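PDB 4LUN: nonsense-mediated mRNA decay protein 2 from Saccharomyces cerevisiae, which takes part in nonsense-mediated decay of mRNAs with premature stop codons, this piece being its N-terminal MIF4G domain, a HEAT-repeat fold. Local coordinates for residues 143-148 with 208-213; 213-218 with 237-242; 15-20 with 107-112. One frame throughout, in Å; residues are numbered along the deposited sequence. Where two conformers were deposited one is given.

How the contacts relate
Contacts 1 and 2 are neighbours, their centres 13 Å apart, and share Pro213; the centre of contact 3 lies about 23 Å from that of contact 1 and 30 Å from that of contact 2. Helix 201-210 ties the first two together, since Ile208 packs on both Phe215 and Phe239. Contact 1, nearest the centre of the chain, is partly buried, with a buried Thr148–Phe211 pair and a more exposed Arg145–Lys210 pair. Contact 2 is buried and wholly aromatic. Contact 3 is buried too, though farthest from that centre, and sets a tryptophan from helix 3-17 against a threonine of helix 106-116; both keep their polar atoms for partners outside the two segments.

Contact 1: residues 143-148 with 208-213; sequences NLRVFT and IKKFAP
Phe211 and Thr148 approach from opposite directions, and their first torsions make them meet: CG of Phe211 stands anti to its carbonyl carbon (chi1 -59°), sending the ring toward helix 130-152, while CG2 of Thr148 lies anti to the backbone N, facing that ring. The methyl CG2 sits over the ring's centre, 3.6 Å from the centroid, in a CH-pi contact. CG of Lys210 lies over the opposite face, offset toward the rim, so the ring is sandwiched. At its far end, CB of Thr148 is 3.6 Å from CZ of Phe211, and CG of Arg145 is 4.0 Å from the same CZ. The threonine hydroxyl is turned back into its own helix, where OG1 of Thr148 donates to the carbonyl O of Leu144 at 2.8 Å. Arg145 and Lys210 cross at about a right angle. CD of Lys210 lies over the centre of the guanidinium, 3.6 Å from CZ of Arg145, despite the like charges: NH2 of Arg145 and NZ of Lys210 are 3.8 Å apart. Glu149, bridged to NE, and Asn87, bonded to NH2, hold the guanidinium. With an alanine in place of Arg145, Lys210 CD would probably lose the flat group it lies on, and Glu149 and Asn87 their shared partner. Phe211, the first residue past helix 201-210, thus joins that helix's C-terminal end to helix 130-152 in the HEAT-repeat MIF4G domain.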
ATOM      1  N   ASN A 143      -3.177   2.080  -3.072  1.00 14.57           N
ATOM      2  CA  ASN A 143      -3.033   3.068  -2.011  1.00 14.88           C
ATOM      3  C   ASN A 143      -1.746   2.859  -1.226  1.00 15.21           C
ATOM      4  O   ASN A 143      -1.066   3.825  -0.868  1.00 14.79           O
ATOM      5  CB  ASN A 143      -4.241   3.022  -1.072  1.00 13.81           C
ATOM      6  CG  ASN A 143      -5.522   3.492  -1.750  1.00 20.61           C
ATOM      7  OD1 ASN A 143      -5.476   4.230  -2.739  1.00 25.98           O
ATOM      8  ND2 ASN A 143      -6.663   3.090  -1.206  1.00 15.57           N
ATOM      9  N   LEU A 144      -1.410   1.603  -0.959  1.00 14.37           N
ATOM     10  CA  LEU A 144      -0.167   1.303  -0.252  1.00 11.79           C
ATOM     11  C   LEU A 144       1.033   1.709  -1.090  1.00 16.36           C
ATOM     12  O   LEU A 144       2.018   2.225  -0.571  1.00 16.46           O
ATOM     13  CB  LEU A 144      -0.092  -0.200   0.088  1.00 14.78           C
ATOM     14  CG  LEU A 144       1.195  -0.736   0.722  1.00 12.66           C
ATOM     15  CD1 LEU A 144       1.396  -0.139   2.122  1.00 16.96           C
ATOM     16  CD2 LEU A 144       1.131  -2.253   0.788  1.00 14.49           C
ATOM     17  N   ARG A 145       0.944   1.505  -2.401  1.00 15.33           N
ATOM     18  CA  ARG A 145       2.084   1.824  -3.257  1.00 16.35           C
ATOM     19  C   ARG A 145       2.337   3.323  -3.244  1.00 21.09           C
ATOM     20  O   ARG A 145       3.476   3.784  -3.067  1.00 17.33           O
ATOM     21  CB  ARG A 145       1.820   1.335  -4.681  1.00 18.38           C
ATOM     22  CG  ARG A 145       3.034   1.401  -5.591  1.00 23.38           C
ATOM     23  CD  ARG A 145       3.057   2.667  -6.396  1.00 28.22           C
ATOM     24  NE  ARG A 145       4.279   2.767  -7.192  1.00 30.82           N
ATOM     25  CZ  ARG A 145       4.381   2.341  -8.445  1.00 35.69           C
ATOM     26  NH1 ARG A 145       3.332   1.791  -9.045  1.00 31.99           N
ATOM     27  NH2 ARG A 145       5.528   2.473  -9.099  1.00 38.30           N
ATOM     28  N   VAL A 146       1.263   4.085  -3.404  1.00 16.03           N
ATOM     29  CA  VAL A 146       1.358   5.544  -3.436  1.00 16.68           C
ATOM     30  C   VAL A 146       1.842   6.087  -2.095  1.00 17.11           C
ATOM     31  O   VAL A 146       2.677   6.997  -2.046  1.00 17.55           O
ATOM     32  CB  VAL A 146       0.009   6.176  -3.854  1.00 19.12           C
ATOM     33  CG1 VAL A 146       0.008   7.678  -3.589  1.00 21.64           C
ATOM     34  CG2 VAL A 146      -0.265   5.888  -5.339  1.00 21.19           C
ATOM     35  N   PHE A 147       1.311   5.526  -1.009  1.00 13.96           N
ATOM     36  CA  PHE A 147       1.756   5.916   0.320  1.00 12.90           C
ATOM     37  C   PHE A 147       3.254   5.737   0.449  1.00 17.82           C
ATOM     38  O   PHE A 147       3.952   6.621   0.949  1.00 15.37           O
ATOM     39  CB  PHE A 147       1.083   5.104   1.418  1.00 14.37           C
ATOM     40  CG  PHE A 147       1.659   5.382   2.773  1.00 12.29           C
ATOM     41  CD1 PHE A 147       1.143   6.406   3.548  1.00 18.96           C
ATOM     42  CD2 PHE A 147       2.729   4.643   3.256  1.00 15.44           C
ATOM     43  CE1 PHE A 147       1.692   6.699   4.792  1.00 16.29           C
ATOM     44  CE2 PHE A 147       3.280   4.932   4.498  1.00 21.17           C
ATOM     45  CZ  PHE A 147       2.748   5.962   5.265  1.00 20.22           C
ATOM     46  N   THR A 148       3.736   4.580   0.009  1.00 15.69           N
ATOM     47  CA  THR A 148       5.134   4.223   0.198  1.00 15.19           C
ATOM     48  C   THR A 148       6.056   5.118  -0.628  1.00 15.81           C
ATOM     49  O   THR A 148       7.136   5.509  -0.155  1.00 16.25           O
ATOM     50  CB  THR A 148       5.370   2.733  -0.087  1.00 13.85           C
ATOM     51  OG1 THR A 148       4.498   1.971   0.753  1.00 15.55           O
ATOM     52  CG2 THR A 148       6.798   2.345   0.269  1.00 12.76           C
ATOM     53  N   ILE A 208       6.739  -6.592  -1.615  1.00 15.31           N
ATOM     54  CA  ILE A 208       8.159  -6.937  -1.650  1.00 18.11           C
ATOM     55  C   ILE A 208       8.734  -6.789  -3.055  1.00 20.08           C
ATOM     56  O   ILE A 208       9.900  -6.444  -3.203  1.00 21.12           O
ATOM     57  CB  ILE A 208       8.450  -8.363  -1.117  1.00 18.72           C
ATOM     58  CG1 ILE A 208       7.853  -9.445  -2.030  1.00 15.22           C
ATOM     59  CG2 ILE A 208       7.971  -8.509   0.327  1.00 19.35           C
ATOM     60  CD1 ILE A 208       8.059 -10.849  -1.494  1.00 21.05           C
ATOM     61  N   LYS A 209       7.925  -7.040  -4.081  1.00 20.72           N
ATOM     62  CA  LYS A 209       8.419  -6.945  -5.457  1.00 19.63           C
ATOM     63  C   LYS A 209       8.745  -5.509  -5.828  1.00 21.15           C
ATOM     64  O   LYS A 209       9.725  -5.246  -6.524  1.00 24.54           O
ATOM     65  CB  LYS A 209       7.391  -7.497  -6.450  1.00 19.09           C
ATOM     66  CG  LYS A 209       7.291  -9.010  -6.499  1.00 27.34           C
ATOM     67  CD  LYS A 209       6.054  -9.417  -7.309  1.00 31.46           C
ATOM     68  CE  LYS A 209       5.851 -10.918  -7.313  1.00 41.08           C
ATOM     69  NZ  LYS A 209       4.495 -11.281  -7.820  1.00 41.55           N
ATOM     70  N   LYS A 210       7.908  -4.578  -5.382  1.00 19.69           N
ATOM     71  CA  LYS A 210       8.066  -3.178  -5.737  1.00 22.27           C
ATOM     72  C   LYS A 210       9.035  -2.430  -4.826  1.00 24.55           C
ATOM     73  O   LYS A 210       9.640  -1.441  -5.244  1.00 24.55           O
ATOM     74  CB  LYS A 210       6.700  -2.482  -5.756  1.00 23.77           C
ATOM     75  CG  LYS A 210       6.704  -1.111  -6.422  1.00 29.36           C
ATOM     76  CD  LYS A 210       5.374  -0.813  -7.097  1.00 35.23           C
ATOM     77  CE  LYS A 210       5.182  -1.636  -8.372  1.00 35.28           C
ATOM     78  NZ  LYS A 210       6.169  -1.249  -9.428  1.00 39.75           N
ATOM     79  N   PHE A 211       9.183  -2.892  -3.585  1.00 19.94           N
ATOM     80  CA  PHE A 211      10.010  -2.175  -2.619  1.00 17.97           C
ATOM     81  C   PHE A 211      11.081  -3.053  -1.990  1.00 17.98           C
ATOM     82  O   PHE A 211      11.332  -2.993  -0.788  1.00 17.86           O
ATOM     83  CB  PHE A 211       9.123  -1.512  -1.558  1.00 17.16           C
ATOM     84  CG  PHE A 211       8.126  -0.547  -2.139  1.00 13.92           C
ATOM     85  CD1 PHE A 211       8.532   0.699  -2.587  1.00 16.35           C
ATOM     86  CD2 PHE A 211       6.791  -0.896  -2.271  1.00 15.76           C
ATOM     87  CE1 PHE A 211       7.617   1.597  -3.132  1.00 20.79           C
ATOM     88  CE2 PHE A 211       5.874  -0.019  -2.813  1.00 17.09           C
ATOM     89  CZ  PHE A 211       6.279   1.233  -3.253  1.00 18.02           C
ATOM     90  N   ALA A 212      11.719  -3.865  -2.836  1.00 19.12           N
ATOM     91  CA  ALA A 212      12.723  -4.847  -2.402  1.00 18.37           C
ATOM     92  C   ALA A 212      13.849  -4.342  -1.494  1.00 18.54           C
ATOM     93  O   ALA A 212      14.247  -5.060  -0.567  1.00 20.89           O
ATOM     94  CB  ALA A 212      13.306  -5.585  -3.612  1.00 21.62           C
ATOM     95  N   PRO A 213      14.378  -3.129  -1.748  1.00 20.69           N
ATOM     96  CA  PRO A 213      15.459  -2.708  -0.849  1.00 19.35           C
ATOM     97  C   PRO A 213      15.054  -2.634   0.619  1.00 21.70           C
ATOM     98  O   PRO A 213      15.930  -2.692   1.471  1.00 25.26           O
ATOM     99  CB  PRO A 213      15.826  -1.313  -1.364  1.00 24.07           C
ATOM    100  CG  PRO A 213      15.418  -1.327  -2.796  1.00 22.99           C
ATOM    101  CD  PRO A 213      14.194  -2.176  -2.863  1.00 19.98           C
TER

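Contact 2: residues 213-218 with 237-242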
ATOM      1  N   PRO A 213      14.378  -3.129  -1.748  1.00 20.69           N
ATOM      2  CA  PRO A 213      15.459  -2.708  -0.849  1.00 19.35           C
ATOM      3  C   PRO A 213      15.054  -2.634   0.619  1.00 21.70           C
ATOM      4  O   PRO A 213      15.930  -2.692   1.471  1.00 25.26           O
ATOM      5  CB  PRO A 213      15.826  -1.313  -1.364  1.00 24.07           C
ATOM      6  CG  PRO A 213      15.418  -1.327  -2.796  1.00 22.99           C
ATOM      7  CD  PRO A 213      14.194  -2.176  -2.863  1.00 19.98           C
ATOM      8  N   LEU A 214      13.761  -2.533   0.919  1.00 17.77           N
ATOM      9  CA  LEU A 214      13.335  -2.536   2.314  1.00 17.62           C
ATOM     10  C   LEU A 214      13.472  -3.914   2.934  1.00 23.10           C
ATOM     11  O   LEU A 214      13.399  -4.050   4.143  1.00 20.67           O
ATOM     12  CB  LEU A 214      11.883  -2.026   2.449  1.00 18.12           C
ATOM     13  CG  LEU A 214      11.612  -0.602   1.960  1.00 19.82           C
ATOM     14  CD1 LEU A 214      10.150  -0.224   2.153  1.00 19.58           C
ATOM     15  CD2 LEU A 214      12.494   0.398   2.712  1.00 19.55           C
ATOM     16  N   PHE A 215      13.674  -4.945   2.112  1.00 20.56           N
ATOM     17  CA  PHE A 215      13.643  -6.324   2.604  1.00 24.50           C
ATOM     18  C   PHE A 215      14.965  -7.057   2.464  1.00 29.33           C
ATOM     19  O   PHE A 215      15.099  -8.216   2.879  1.00 30.27           O
ATOM     20  CB  PHE A 215      12.523  -7.097   1.910  1.00 21.99           C
ATOM     21  CG  PHE A 215      11.171  -6.594   2.276  1.00 18.55           C
ATOM     22  CD1 PHE A 215      10.559  -7.034   3.440  1.00 17.46           C
ATOM     23  CD2 PHE A 215      10.546  -5.628   1.507  1.00 17.17           C
ATOM     24  CE1 PHE A 215       9.312  -6.548   3.798  1.00 17.57           C
ATOM     25  CE2 PHE A 215       9.306  -5.129   1.863  1.00 19.11           C
ATOM     26  CZ  PHE A 215       8.691  -5.597   3.022  1.00 16.90           C
ATOM     27  N   ARG A 216      15.944  -6.372   1.896  1.00 24.84           N
ATOM     28  CA  ARG A 216      17.274  -6.943   1.721  0.60 31.35           C
ATOM     29  C   ARG A 216      18.308  -6.183   2.553  1.00 31.08           C
ATOM     30  O   ARG A 216      18.615  -5.031   2.270  1.00 27.57           O
ATOM     31  CB  ARG A 216      17.646  -6.953   0.238  0.60 31.33           C
ATOM     32  CG  ARG A 216      16.571  -7.578  -0.650  0.60 34.17           C
ATOM     33  CD  ARG A 216      17.160  -8.165  -1.925  0.60 36.75           C
ATOM     34  NE  ARG A 216      16.174  -8.894  -2.724  0.60 34.85           N
ATOM     35  CZ  ARG A 216      15.747 -10.126  -2.453  0.60 33.15           C
ATOM     36  NH1 ARG A 216      16.201 -10.779  -1.391  0.60 35.44           N
ATOM     37  NH2 ARG A 216      14.855 -10.706  -3.245  0.60 30.29           N
ATOM     38  N   ASP A 217      18.833  -6.834   3.585  1.00 33.89           N
ATOM     39  CA  ASP A 217      19.736  -6.157   4.514  1.00 38.25           C
ATOM     40  C   ASP A 217      20.967  -5.546   3.858  1.00 34.88           C
ATOM     41  O   ASP A 217      21.445  -4.501   4.295  1.00 37.59           O
ATOM     42  CB  ASP A 217      20.165  -7.069   5.664  1.00 41.60           C
ATOM     43  CG  ASP A 217      21.061  -6.349   6.662  1.00 51.88           C
ATOM     44  OD1 ASP A 217      20.555  -5.451   7.371  1.00 52.02           O
ATOM     45  OD2 ASP A 217      22.270  -6.666   6.729  1.00 55.76           O
ATOM     46  N   ASP A 218      21.475  -6.192   2.812  1.00 31.35           N
ATOM     47  CA  ASP A 218      22.652  -5.675   2.116  1.00 33.96           C
ATOM     48  C   ASP A 218      22.340  -4.488   1.211  1.00 36.01           C
ATOM     49  O   ASP A 218      23.245  -3.754   0.815  1.00 32.55           O
ATOM     50  CB  ASP A 218      23.332  -6.780   1.312  1.00 38.98           C
ATOM     51  CG  ASP A 218      23.981  -7.818   2.194  1.00 39.57           C
ATOM     52  OD1 ASP A 218      24.332  -7.476   3.340  1.00 40.54           O
ATOM     53  OD2 ASP A 218      24.135  -8.974   1.742  1.00 41.87           O
ATOM     54  N   SER A 237      10.760  -8.614  10.338  1.00 16.30           N
ATOM     55  CA  SER A 237      10.093  -9.401  11.378  1.00 18.35           C
ATOM     56  C   SER A 237       8.644  -9.667  11.003  1.00 16.43           C
ATOM     57  O   SER A 237       8.154 -10.804  11.092  1.00 15.52           O
ATOM     58  CB  SER A 237      10.129  -8.673  12.722  1.00 21.69           C
ATOM     59  OG  SER A 237       9.291  -9.332  13.662  1.00 31.06           O
ATOM     60  N   LEU A 238       7.951  -8.616  10.578  1.00 14.07           N
ATOM     61  CA  LEU A 238       6.557  -8.737  10.182  1.00 14.35           C
ATOM     62  C   LEU A 238       6.368  -9.714   9.037  1.00 14.78           C
ATOM     63  O   LEU A 238       5.458 -10.550   9.060  1.00 16.00           O
ATOM     64  CB  LEU A 238       6.013  -7.370   9.764  1.00 15.27           C
ATOM     65  CG  LEU A 238       4.554  -7.272   9.322  1.00 16.03           C
ATOM     66  CD1 LEU A 238       3.639  -7.727  10.444  1.00 22.43           C
ATOM     67  CD2 LEU A 238       4.234  -5.838   8.907  1.00 18.67           C
ATOM     68  N   PHE A 239       7.232  -9.628   8.031  1.00 13.80           N
ATOM     69  CA  PHE A 239       7.040 -10.463   6.856  1.00 15.21           C
ATOM     70  C   PHE A 239       7.451 -11.910   7.097  1.00 16.45           C
ATOM     71  O   PHE A 239       6.824 -12.819   6.573  1.00 16.80           O
ATOM     72  CB  PHE A 239       7.718  -9.868   5.611  1.00 17.82           C
ATOM     73  CG  PHE A 239       6.875  -8.848   4.904  1.00 15.16           C
ATOM     74  CD1 PHE A 239       6.449  -9.055   3.594  1.00 19.86           C
ATOM     75  CD2 PHE A 239       6.440  -7.708   5.566  1.00 18.85           C
ATOM     76  CE1 PHE A 239       5.653  -8.120   2.956  1.00 16.24           C
ATOM     77  CE2 PHE A 239       5.637  -6.768   4.927  1.00 20.79           C
ATOM     78  CZ  PHE A 239       5.248  -6.975   3.611  1.00 19.81           C
ATOM     79  N   LYS A 240       8.485 -12.127   7.907  1.00 16.30           N
ATOM     80  CA  LYS A 240       8.879 -13.491   8.268  1.00 18.05           C
ATOM     81  C   LYS A 240       7.799 -14.181   9.110  1.00 20.87           C
ATOM     82  O   LYS A 240       7.525 -15.357   8.920  1.00 18.21           O
ATOM     83  CB  LYS A 240      10.252 -13.499   8.951  1.00 20.36           C
ATOM     84  CG  LYS A 240      11.399 -13.314   7.948  1.00 24.85           C
ATOM     85  CD  LYS A 240      12.765 -13.366   8.616  1.00 41.19           C
ATOM     86  CE  LYS A 240      13.852 -12.813   7.694  1.00 41.70           C
ATOM     87  NZ  LYS A 240      14.148 -13.719   6.550  1.00 43.09           N
ATOM     88  N   ASN A 241       7.159 -13.439  10.013  1.00 16.93           N
ATOM     89  CA  ASN A 241       5.987 -13.980  10.696  1.00 18.00           C
ATOM     90  C   ASN A 241       4.840 -14.285   9.738  1.00 15.63           C
ATOM     91  O   ASN A 241       4.154 -15.295   9.880  1.00 17.01           O
ATOM     92  CB  ASN A 241       5.497 -13.028  11.777  1.00 17.85           C
ATOM     93  CG  ASN A 241       6.251 -13.205  13.074  1.00 27.11           C
ATOM     94  OD1 ASN A 241       6.054 -14.194  13.783  1.00 26.84           O
ATOM     95  ND2 ASN A 241       7.134 -12.262  13.383  1.00 23.27           N
ATOM     96  N   PHE A 242       4.652 -13.410   8.760  1.00 14.32           N
ATOM     97  CA  PHE A 242       3.580 -13.586   7.786  1.00 14.30           C
ATOM     98  C   PHE A 242       3.886 -14.795   6.922  1.00 17.09           C
ATOM     99  O   PHE A 242       2.995 -15.543   6.534  1.00 15.15           O
ATOM    100  CB  PHE A 242       3.433 -12.322   6.938  1.00 13.79           C
ATOM    101  CG  PHE A 242       2.230 -12.340   6.040  1.00 17.00           C
ATOM    102  CD1 PHE A 242       0.968 -12.023   6.532  1.00 15.77           C
ATOM    103  CD2 PHE A 242       2.368 -12.664   4.711  1.00 13.06           C
ATOM    104  CE1 PHE A 242      -0.140 -12.042   5.703  1.00 12.64           C
ATOM    105  CE2 PHE A 242       1.265 -12.695   3.867  1.00 16.13           C
ATOM    106  CZ  PHE A 242       0.004 -12.372   4.369  1.00 14.92           C
TER
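Within the MIF4G domain, the loop that follows helix 201-210 is pinned to the long helix 231-271 by a T-shaped (edge-to-face) pair of phenylalanines. Phe215 supplies the edge and Phe239 the face, with centroids 4.6 Å apart and planes at 57°, so the T is a tilted one. CE1 of Phe215 stands 3.5 Å above the plane of the Phe239 ring, over its centre. That same CE1 comes closest, 3.5 Å from CG of Phe239, and CZ of Phe215 lies 3.8 Å from CZ of Phe239; two neighbouring carbons of one ring thus bear down on the other. Phe215 gets there because its CG is anti to the carbonyl carbon (chi1 -66°), which carries the ring from the loop across to the helix. Ile208 touches both rings from helix 201-210, Leu235 adds to the Phe215 side, and Ala204 and Leu187 pack on Phe239. Two buried hydrocarbon rings therefore meet with no polar atom between them; edge hydrogens on a pi face probably add a weak electrostatic attraction to what is mainly dispersion and burial.

Contact 3: residues 15-20 with 107-112; sequences RAWNGE and RFTSPL
Trp17 reaches Thr109 with the far, six-membered end of its indole, the two side chains meeting at a slant. Its chi1 of -91° is well away from a staggered value, and with chi2 at 122° the ring system extends out from helix 3-17 until CZ2 lies 3.5 Å from the methyl CG2 of Thr109. CB of Thr109 backs up the same spot, 3.8 Å from CZ2 of Trp17. The threonine divides its two branches between two tasks. OG1 stands anti to the carbonyl carbon (chi1 -50°) and turns to hydrogen-bond with His101 on helix 87-104, which puts CG2 anti to the backbone N and against the indole. Ser110 adds a looser touch, its backbone N standing 4.3 Å from CH2 of Trp17; its own hydroxyl is engaged with Asp166 and the backbone N of Glu163. The indole is held at several further points: NE1 is hydrogen-bonded to the carbonyl O of Val155, Arg157 makes a cation-pi contact with the ring, and the ring of His101 meets it as well. Just beyond Trp17 the helix ends in a Schellman motif at Gly19, whose positive phi suits a residue without a side chain. Trp17 therefore fastens the end of helix 3-17 to helix 106-116, kinked at Pro111, with helix 87-104 alongside both.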
ATOM      1  N   ARG A  15      13.457  19.560   4.560  1.00 20.50           N
ATOM      2  CA  ARG A  15      13.618  20.975   4.895  1.00 25.46           C
ATOM      3  C   ARG A  15      12.272  21.664   5.097  1.00 22.46           C
ATOM      4  O   ARG A  15      12.107  22.461   6.022  1.00 25.84           O
ATOM      5  CB  ARG A  15      14.456  21.692   3.834  1.00 30.23           C
ATOM      6  CG  ARG A  15      15.912  21.248   3.842  1.00 30.23           C
ATOM      7  CD  ARG A  15      16.835  22.322   3.317  1.00 46.58           C
ATOM      8  NE  ARG A  15      16.767  22.461   1.867  1.00 49.96           N
ATOM      9  CZ  ARG A  15      16.568  23.613   1.236  1.00 49.02           C
ATOM     10  NH1 ARG A  15      16.406  24.734   1.927  1.00 48.77           N
ATOM     11  NH2 ARG A  15      16.527  23.643  -0.089  1.00 47.53           N
ATOM     12  N   ALA A  16      11.295  21.340   4.251  1.00 21.73           N
ATOM     13  CA  ALA A  16       9.955  21.894   4.407  1.00 22.68           C
ATOM     14  C   ALA A  16       9.315  21.463   5.726  1.00 26.09           C
ATOM     15  O   ALA A  16       8.682  22.278   6.399  1.00 26.33           O
ATOM     16  CB  ALA A  16       9.060  21.527   3.218  1.00 24.21           C
ATOM     17  N   TRP A  17       9.484  20.195   6.100  1.00 22.28           N
ATOM     18  CA  TRP A  17       8.988  19.736   7.388  1.00 18.92           C
ATOM     19  C   TRP A  17       9.680  20.518   8.501  1.00 26.24           C
ATOM     20  O   TRP A  17       9.100  20.742   9.559  1.00 27.74           O
ATOM     21  CB  TRP A  17       9.211  18.237   7.585  1.00 21.58           C
ATOM     22  CG  TRP A  17       8.056  17.364   7.132  1.00 20.26           C
ATOM     23  CD1 TRP A  17       8.106  16.362   6.205  1.00 19.73           C
ATOM     24  CD2 TRP A  17       6.699  17.399   7.615  1.00 22.32           C
ATOM     25  NE1 TRP A  17       6.867  15.786   6.066  1.00 19.00           N
ATOM     26  CE2 TRP A  17       5.992  16.394   6.915  1.00 22.50           C
ATOM     27  CE3 TRP A  17       6.022  18.182   8.555  1.00 21.70           C
ATOM     28  CZ2 TRP A  17       4.626  16.159   7.135  1.00 21.77           C
ATOM     29  CZ3 TRP A  17       4.664  17.943   8.767  1.00 23.92           C
ATOM     30  CH2 TRP A  17       3.984  16.941   8.057  1.00 23.98           C
ATOM     31  N   ASN A  18      10.922  20.921   8.246  1.00 28.59           N
ATOM     32  CA  ASN A  18      11.727  21.616   9.249  1.00 28.90           C
ATOM     33  C   ASN A  18      11.413  23.111   9.309  1.00 31.90           C
ATOM     34  O   ASN A  18      12.039  23.859  10.065  1.00 37.82           O
ATOM     35  CB  ASN A  18      13.220  21.383   8.999  1.00 28.75           C
ATOM     36  CG  ASN A  18      13.682  20.007   9.447  1.00 37.34           C
ATOM     37  OD1 ASN A  18      13.050  19.369  10.295  1.00 35.82           O
ATOM     38  ND2 ASN A  18      14.796  19.545   8.885  1.00 41.18           N
ATOM     39  N   GLY A  19      10.447  23.540   8.504  1.00 30.82           N
ATOM     40  CA  GLY A  19       9.932  24.893   8.575  1.00 38.33           C
ATOM     41  C   GLY A  19      10.526  25.848   7.561  1.00 39.85           C
ATOM     42  O   GLY A  19      10.235  27.044   7.584  1.00 49.25           O
ATOM     43  N   GLU A  20      11.363  25.338   6.667  1.00 36.60           N
ATOM     44  CA  GLU A  20      11.952  26.201   5.656  1.00 36.16           C
ATOM     45  C   GLU A  20      10.970  26.469   4.530  1.00 44.58           C
ATOM     46  O   GLU A  20      10.060  25.679   4.283  1.00 45.09           O
ATOM     47  CB  GLU A  20      13.208  25.577   5.069  1.00 33.53           C
ATOM     48  CG  GLU A  20      14.246  25.169   6.079  1.00 34.78           C
ATOM     49  CD  GLU A  20      15.555  24.823   5.411  1.00 49.31           C
ATOM     50  OE1 GLU A  20      16.379  24.119   6.033  1.00 48.69           O
ATOM     51  OE2 GLU A  20      15.753  25.259   4.257  1.00 54.56           O
ATOM     52  N   ARG A 107       0.607  22.235   7.435  1.00 25.44           N
ATOM     53  CA  ARG A 107      -0.796  22.626   7.353  1.00 27.07           C
ATOM     54  C   ARG A 107      -1.489  22.020   6.124  1.00 24.70           C
ATOM     55  O   ARG A 107      -2.709  21.921   6.097  1.00 29.75           O
ATOM     56  CB  ARG A 107      -0.978  24.150   7.433  1.00 30.27           C
ATOM     57  CG  ARG A 107      -0.288  24.940   6.347  1.00 27.74           C
ATOM     58  CD  ARG A 107      -0.327  26.439   6.662  1.00 37.26           C
ATOM     59  NE  ARG A 107       0.041  27.235   5.494  1.00 36.22           N
ATOM     60  CZ  ARG A 107       1.287  27.590   5.192  1.00 42.77           C
ATOM     61  NH1 ARG A 107       2.293  27.232   5.978  1.00 39.94           N
ATOM     62  NH2 ARG A 107       1.530  28.308   4.102  1.00 41.79           N
ATOM     63  N   PHE A 108      -0.709  21.590   5.129  1.00 20.88           N
ATOM     64  CA  PHE A 108      -1.246  20.801   4.018  1.00 21.62           C
ATOM     65  C   PHE A 108      -1.058  19.306   4.270  1.00 23.36           C
ATOM     66  O   PHE A 108      -2.005  18.529   4.174  1.00 23.02           O
ATOM     67  CB  PHE A 108      -0.576  21.184   2.695  1.00 21.21           C
ATOM     68  CG  PHE A 108      -0.770  20.174   1.590  1.00 21.11           C
ATOM     69  CD1 PHE A 108      -1.939  20.148   0.848  1.00 24.47           C
ATOM     70  CD2 PHE A 108       0.231  19.258   1.282  1.00 21.51           C
ATOM     71  CE1 PHE A 108      -2.115  19.226  -0.170  1.00 27.52           C
ATOM     72  CE2 PHE A 108       0.063  18.333   0.262  1.00 23.26           C
ATOM     73  CZ  PHE A 108      -1.114  18.314  -0.463  1.00 25.74           C
ATOM     74  N   THR A 109       0.169  18.912   4.590  1.00 19.39           N
ATOM     75  CA  THR A 109       0.511  17.482   4.672  1.00 17.70           C
ATOM     76  C   THR A 109      -0.114  16.741   5.853  1.00 20.90           C
ATOM     77  O   THR A 109      -0.520  15.574   5.720  1.00 21.09           O
ATOM     78  CB  THR A 109       2.043  17.277   4.630  1.00 20.51           C
ATOM     79  OG1 THR A 109       2.572  18.023   3.523  1.00 22.18           O
ATOM     80  CG2 THR A 109       2.393  15.803   4.458  1.00 20.02           C
ATOM     81  N   SER A 110      -0.190  17.390   7.009  1.00 20.15           N
ATOM     82  CA  SER A 110      -0.811  16.764   8.180  1.00 19.95           C
ATOM     83  C   SER A 110      -2.255  16.303   7.947  1.00 25.33           C
ATOM     84  O   SER A 110      -2.553  15.106   8.112  1.00 21.63           O
ATOM     85  CB  SER A 110      -0.671  17.633   9.447  1.00 27.80           C
ATOM     86  OG  SER A 110      -1.494  17.147  10.495  1.00 30.46           O
ATOM     87  N   PRO A 111      -3.160  17.218   7.542  1.00 23.80           N
ATOM     88  CA  PRO A 111      -4.522  16.721   7.304  1.00 20.04           C
ATOM     89  C   PRO A 111      -4.626  15.759   6.110  1.00 24.51           C
ATOM     90  O   PRO A 111      -5.478  14.864   6.125  1.00 23.30           O
ATOM     91  CB  PRO A 111      -5.332  18.001   7.052  1.00 23.60           C
ATOM     92  CG  PRO A 111      -4.326  19.028   6.641  1.00 28.90           C
ATOM     93  CD  PRO A 111      -3.057  18.678   7.359  1.00 25.43           C
ATOM     94  N   LEU A 112      -3.772  15.926   5.103  1.00 20.33           N
ATOM     95  CA  LEU A 112      -3.760  15.011   3.972  1.00 20.88           C
ATOM     96  C   LEU A 112      -3.375  13.611   4.444  1.00 22.00           C
ATOM     97  O   LEU A 112      -4.035  12.634   4.105  1.00 21.03           O
ATOM     98  CB  LEU A 112      -2.780  15.470   2.888  1.00 20.37           C
ATOM     99  CG  LEU A 112      -2.516  14.431   1.780  1.00 22.36           C
ATOM    100  CD1 LEU A 112      -3.772  14.138   0.987  1.00 23.07           C
ATOM    101  CD2 LEU A 112      -1.385  14.845   0.852  1.00 23.41           C
TER